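Local coordinates for cobalamin biosynthesis protein CobN (Mycobacterium tuberculosis, PDB 7C6O), which serves as the large catalytic subunit of cobaltochelatase, which probably inserts cobalt into a corrin ring during cobalamin biosynthesis, at residues 1162-1173 / 1197-1208. Residues are numbered along the deposited sequence; the frame is centred on the assembly and turned at random.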
loop_
_atom_site.group_PDB
_atom_site.type_symbol
_atom_site.label_atom_id
_atom_site.label_comp_id
_atom_site.label_asym_id
_atom_site.label_seq_id
_atom_site.Cartn_x
_atom_site.Cartn_y
_atom_site.Cartn_z
ATOM N N ASP A 1162 12.733 16.110 -30.543
ATOM C CA ASP A 1162 11.946 15.957 -31.763
ATOM C C ASP A 1162 12.214 14.616 -32.437
ATOM O O ASP A 1162 11.290 13.988 -32.964
ATOM C CB ASP A 1162 12.233 17.107 -32.730
ATOM C CG ASP A 1162 11.444 18.359 -32.400
ATOM O OD1 ASP A 1162 10.791 18.395 -31.334
ATOM O OD2 ASP A 1162 11.471 19.309 -33.212
ATOM N N TRP A 1163 13.469 14.150 -32.416
ATOM C CA TRP A 1163 13.779 12.874 -33.054
ATOM C C TRP A 1163 13.071 11.716 -32.361
ATOM O O TRP A 1163 12.789 10.692 -32.994
ATOM C CB TRP A 1163 15.297 12.643 -33.090
ATOM C CG TRP A 1163 15.935 12.268 -31.774
ATOM C CD1 TRP A 1163 16.541 13.109 -30.886
ATOM C CD2 TRP A 1163 16.052 10.949 -31.220
ATOM N NE1 TRP A 1163 17.018 12.398 -29.807
ATOM C CE2 TRP A 1163 16.730 11.070 -29.990
ATOM C CE3 TRP A 1163 15.641 9.680 -31.641
ATOM C CZ2 TRP A 1163 17.006 9.973 -29.179
ATOM C CZ3 TRP A 1163 15.914 8.593 -30.836
ATOM C CH2 TRP A 1163 16.588 8.746 -29.616
ATOM N N MET A 1164 12.757 11.862 -31.074
ATOM C CA MET A 1164 12.027 10.809 -30.376
ATOM C C MET A 1164 10.550 10.808 -30.757
ATOM O O MET A 1164 9.950 9.739 -30.902
ATOM C CB MET A 1164 12.212 10.966 -28.869
ATOM C CG MET A 1164 13.677 10.941 -28.471
ATOM S SD MET A 1164 14.020 11.551 -26.818
ATOM C CE MET A 1164 13.233 10.287 -25.821
ATOM N N TYR A 1165 9.953 11.992 -30.931
ATOM C CA TYR A 1165 8.586 12.058 -31.443
ATOM C C TYR A 1165 8.493 11.469 -32.845
ATOM O O TYR A 1165 7.514 10.793 -33.179
ATOM C CB TYR A 1165 8.088 13.503 -31.449
ATOM C CG TYR A 1165 7.528 13.993 -30.132
ATOM C CD1 TYR A 1165 6.336 13.488 -29.629
ATOM C CD2 TYR A 1165 8.177 14.985 -29.409
ATOM C CE1 TYR A 1165 5.817 13.944 -28.428
ATOM C CE2 TYR A 1165 7.664 15.450 -28.207
ATOM C CZ TYR A 1165 6.486 14.926 -27.724
ATOM O OH TYR A 1165 5.974 15.390 -26.529
ATOM N N GLU A 1166 9.497 11.730 -33.686
ATOM C CA GLU A 1166 9.509 11.157 -35.028
ATOM C C GLU A 1166 9.520 9.636 -34.970
ATOM O O GLU A 1166 8.745 8.971 -35.665
ATOM C CB GLU A 1166 10.717 11.670 -35.813
ATOM C CG GLU A 1166 10.674 13.155 -36.125
ATOM C CD GLU A 1166 11.914 13.633 -36.868
ATOM O OE1 GLU A 1166 12.906 12.875 -36.943
ATOM O OE2 GLU A 1166 11.897 14.773 -37.373
ATOM N N GLN A 1167 10.396 9.066 -34.138
ATOM C CA GLN A 1167 10.484 7.612 -34.051
ATOM C C GLN A 1167 9.240 7.022 -33.405
ATOM O O GLN A 1167 8.763 5.960 -33.819
ATOM C CB GLN A 1167 11.741 7.208 -33.284
ATOM C CG GLN A 1167 13.025 7.565 -34.008
ATOM C CD GLN A 1167 13.087 6.962 -35.401
ATOM O OE1 GLN A 1167 12.832 5.770 -35.583
ATOM N NE2 GLN A 1167 13.420 7.785 -36.394
ATOM N N LEU A 1168 8.706 7.693 -32.382
ATOM C CA LEU A 1168 7.469 7.233 -31.759
ATOM C C LEU A 1168 6.329 7.204 -32.772
ATOM O O LEU A 1168 5.577 6.224 -32.849
ATOM C CB LEU A 1168 7.122 8.133 -30.572
ATOM C CG LEU A 1168 6.032 7.657 -29.614
ATOM C CD1 LEU A 1168 6.421 6.326 -28.987
ATOM C CD2 LEU A 1168 5.787 8.707 -28.542
ATOM N N THR A 1169 6.192 8.271 -33.561
ATOM C CA THR A 1169 5.119 8.341 -34.549
ATOM C C THR A 1169 5.253 7.234 -35.588
ATOM O O THR A 1169 4.274 6.557 -35.923
ATOM C CB THR A 1169 5.122 9.718 -35.218
ATOM O OG1 THR A 1169 4.889 10.731 -34.232
ATOM C CG2 THR A 1169 4.044 9.804 -36.291
ATOM N N GLN A 1170 6.467 7.028 -36.101
ATOM C CA GLN A 1170 6.663 6.047 -37.161
ATOM C C GLN A 1170 6.478 4.624 -36.643
ATOM O O GLN A 1170 5.796 3.809 -37.275
ATOM C CB GLN A 1170 8.049 6.222 -37.786
ATOM C CG GLN A 1170 8.355 5.236 -38.895
ATOM C CD GLN A 1170 7.353 5.308 -40.029
ATOM O OE1 GLN A 1170 6.898 6.390 -40.407
ATOM N NE2 GLN A 1170 6.997 4.152 -40.577
ATOM N N ARG A 1171 7.074 4.307 -35.490
ATOM C CA ARG A 1171 7.045 2.928 -35.007
ATOM C C ARG A 1171 5.660 2.533 -34.509
ATOM O O ARG A 1171 5.214 1.403 -34.736
ATOM C CB ARG A 1171 8.080 2.728 -33.898
ATOM C CG ARG A 1171 9.523 2.948 -34.329
ATOM C CD ARG A 1171 9.896 2.039 -35.481
ATOM N NE ARG A 1171 10.011 0.642 -35.074
ATOM C CZ ARG A 1171 9.987 -0.383 -35.919
ATOM N NH1 ARG A 1171 9.837 -0.169 -37.220
ATOM N NH2 ARG A 1171 10.103 -1.623 -35.464
ATOM N N TYR A 1172 4.967 3.441 -33.821
ATOM C CA TYR A 1172 3.708 3.093 -33.172
ATOM C C TYR A 1172 2.502 3.256 -34.088
ATOM O O TYR A 1172 1.596 2.414 -34.071
ATOM C CB TYR A 1172 3.495 3.953 -31.919
ATOM C CG TYR A 1172 4.221 3.486 -30.675
ATOM C CD1 TYR A 1172 5.405 2.766 -30.755
ATOM C CD2 TYR A 1172 3.708 3.763 -29.415
ATOM C CE1 TYR A 1172 6.060 2.339 -29.610
ATOM C CE2 TYR A 1172 4.356 3.342 -28.266
ATOM C CZ TYR A 1172 5.528 2.632 -28.369
ATOM O OH TYR A 1172 6.166 2.221 -27.221
ATOM N N VAL A 1173 2.466 4.319 -34.887
ATOM C CA VAL A 1173 1.250 4.762 -35.557
ATOM C C VAL A 1173 1.306 4.515 -37.063
ATOM O O VAL A 1173 0.361 3.982 -37.648
ATOM C CB VAL A 1173 0.971 6.248 -35.248
ATOM C CG1 VAL A 1173 -0.322 6.707 -35.918
ATOM C CG2 VAL A 1173 0.905 6.465 -33.743
ATOM N N LEU A 1197 -0.106 12.794 -30.233
ATOM C CA LEU A 1197 1.069 13.255 -30.966
ATOM C C LEU A 1197 0.777 14.555 -31.705
ATOM O O LEU A 1197 1.626 15.453 -31.756
ATOM C CB LEU A 1197 1.546 12.167 -31.928
ATOM C CG LEU A 1197 2.062 10.895 -31.245
ATOM C CD1 LEU A 1197 2.059 9.710 -32.199
ATOM C CD2 LEU A 1197 3.460 11.123 -30.679
ATOM N N LEU A 1198 -0.428 14.684 -32.264
ATOM C CA LEU A 1198 -0.828 15.957 -32.850
ATOM C C LEU A 1198 -0.949 17.048 -31.794
ATOM O O LEU A 1198 -0.682 18.219 -32.087
ATOM C CB LEU A 1198 -2.142 15.792 -33.614
ATOM C CG LEU A 1198 -2.010 15.078 -34.958
ATOM C CD1 LEU A 1198 -3.365 14.597 -35.443
ATOM C CD2 LEU A 1198 -1.374 16.005 -35.984
ATOM N N GLU A 1199 -1.339 16.692 -30.564
ATOM C CA GLU A 1199 -1.365 17.689 -29.496
ATOM C C GLU A 1199 0.043 18.156 -29.142
ATOM O O GLU A 1199 0.260 19.347 -28.885
ATOM C CB GLU A 1199 -2.069 17.137 -28.252
ATOM C CG GLU A 1199 -2.063 18.120 -27.078
ATOM C CD GLU A 1199 -2.667 17.550 -25.804
ATOM O OE1 GLU A 1199 -2.722 18.293 -24.801
ATOM O OE2 GLU A 1199 -3.080 16.371 -25.801
ATOM N N ALA A 1200 1.012 17.237 -29.123
ATOM C CA ALA A 1200 2.390 17.635 -28.852
ATOM C C ALA A 1200 2.896 18.604 -29.913
ATOM O O ALA A 1200 3.608 19.566 -29.599
ATOM C CB ALA A 1200 3.292 16.403 -28.774
ATOM N N ALA A 1201 2.534 18.371 -31.176
ATOM C CA ALA A 1201 2.893 19.320 -32.225
ATOM C C ALA A 1201 2.152 20.639 -32.049
ATOM O O ALA A 1201 2.738 21.714 -32.221
ATOM C CB ALA A 1201 2.605 18.717 -33.600
ATOM N N GLY A 1202 0.865 20.579 -31.699
ATOM C CA GLY A 1202 0.101 21.803 -31.514
ATOM C C GLY A 1202 0.646 22.677 -30.400
ATOM O O GLY A 1202 0.672 23.905 -30.516
ATOM N N ARG A 1203 1.097 22.056 -29.309
ATOM C CA ARG A 1203 1.649 22.800 -28.185
ATOM C C ARG A 1203 3.103 23.201 -28.388
ATOM O O ARG A 1203 3.638 23.958 -27.572
ATOM C CB ARG A 1203 1.531 21.979 -26.897
ATOM C CG ARG A 1203 0.106 21.647 -26.487
ATOM C CD ARG A 1203 0.071 20.928 -25.143
ATOM N NE ARG A 1203 -1.295 20.626 -24.722
ATOM C CZ ARG A 1203 -2.050 21.446 -23.999
ATOM N NH1 ARG A 1203 -1.571 22.622 -23.615
ATOM N NH2 ARG A 1203 -3.285 21.094 -23.664
ATOM N N GLY A 1204 3.758 22.715 -29.439
ATOM C CA GLY A 1204 5.164 22.992 -29.626
ATOM C C GLY A 1204 6.103 22.137 -28.802
ATOM O O GLY A 1204 7.320 22.357 -28.854
ATOM N N LEU A 1205 5.578 21.186 -28.021
ATOM C CA LEU A 1205 6.441 20.217 -27.353
ATOM C C LEU A 1205 7.210 19.393 -28.377
ATOM O O LEU A 1205 8.378 19.048 -28.165
ATOM C CB LEU A 1205 5.605 19.315 -26.448
ATOM C CG LEU A 1205 4.892 20.030 -25.301
ATOM C CD1 LEU A 1205 3.837 19.125 -24.675
ATOM C CD2 LEU A 1205 5.902 20.481 -24.262
ATOM N N TRP A 1206 6.550 19.050 -29.479
ATOM C CA TRP A 1206 7.191 18.555 -30.694
ATOM C C TRP A 1206 7.400 19.778 -31.577
ATOM O O TRP A 1206 6.457 20.281 -32.195
ATOM C CB TRP A 1206 6.309 17.503 -31.352
ATOM C CG TRP A 1206 6.897 16.803 -32.529
ATOM C CD1 TRP A 1206 8.133 16.989 -33.073
ATOM C CD2 TRP A 1206 6.259 15.789 -33.310
ATOM N NE1 TRP A 1206 8.303 16.151 -34.150
ATOM C CE2 TRP A 1206 7.164 15.405 -34.316
ATOM C CE3 TRP A 1206 5.006 15.168 -33.255
ATOM C CZ2 TRP A 1206 6.860 14.428 -35.259
ATOM C CZ3 TRP A 1206 4.703 14.199 -34.194
ATOM C CH2 TRP A 1206 5.626 13.839 -35.182
ATOM N N ALA A 1207 8.641 20.271 -31.630
ATOM C CA ALA A 1207 8.881 21.634 -32.097
ATOM C C ALA A 1207 8.777 21.760 -33.613
ATOM O O ALA A 1207 8.160 22.705 -34.117
ATOM C CB ALA A 1207 10.251 22.119 -31.619
ATOM N N GLN A 1208 9.387 20.838 -34.356
ATOM C CA GLN A 1208 9.495 20.942 -35.812
ATOM C C GLN A 1208 9.098 19.632 -36.481
ATOM O O GLN A 1208 9.933 18.950 -37.088
ATOM C CB GLN A 1208 10.914 21.343 -36.217
ATOM C CG GLN A 1208 11.298 22.749 -35.811
ATOM C CD GLN A 1208 12.691 23.116 -36.272
ATOM O OE1 GLN A 1208 13.663 22.424 -35.964
ATOM N NE2 GLN A 1208 12.796 24.205 -37.025
HETATM O O HOH W 1 10.876 18.073 -28.595
HETATM O O HOH W 2 13.634 19.535 -34.558
HETATM O O HOH W 3 10.590 16.621 -35.938
#
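Asp-1162 meets Ala-1207 and Gln-1208 through its carboxylate, an example of one acidic side chain holding a turn by two successive backbone amides. Its OD1 accepts from Ala-1207 N at 2.9 Å, a nearly straight bond (162°), while its OD2 accepts from Gln-1208 N at 2.8 Å. Both amides come in on the syn side, tilted out of the carboxylate plane. Water extends this grip: one molecule joins Asp-1162 OD1 to Leu-1205 O, and a second accepts from Trp-1206 NE1 and donates to Glu-1166 OE2 and Gln-1208 O.

Aromatic packing lies alongside. Tyr-1165 and Trp-1206 are nearly parallel (planes 10° apart) but are offset until little ring area is shared, and each instead lays its CB over the other's face. Tyr-1165 CB sits 3.5 Å from the centroid of the Trp-1206 five-membered ring. Trp-1206 turns its CG to the far side from the main-chain nitrogen (chi1 -174°), and the six-membered ring reaches Thr-1169. Thr-1169 OG1 lies 3.3 Å from Trp-1206 CH2 and donates to Tyr-1165 O.

Among the apolar contacts, Ala-1200 CB approaches Tyr-1165 CE1 at 3.5 Å, and Tyr-1165 OH is hydrogen-bonded to Asp-1154 of helix 1136-1157. Leu-1197 is a knob among Tyr-1165, Leu-1168, Thr-1169 and Val-1173.

Together these contacts close an antiparallel helix pair in the C-terminal helical region, where helix 1187-1203 ends in a Schellman motif at Gly-1204 and the following turn folds back onto helix 1162-1174.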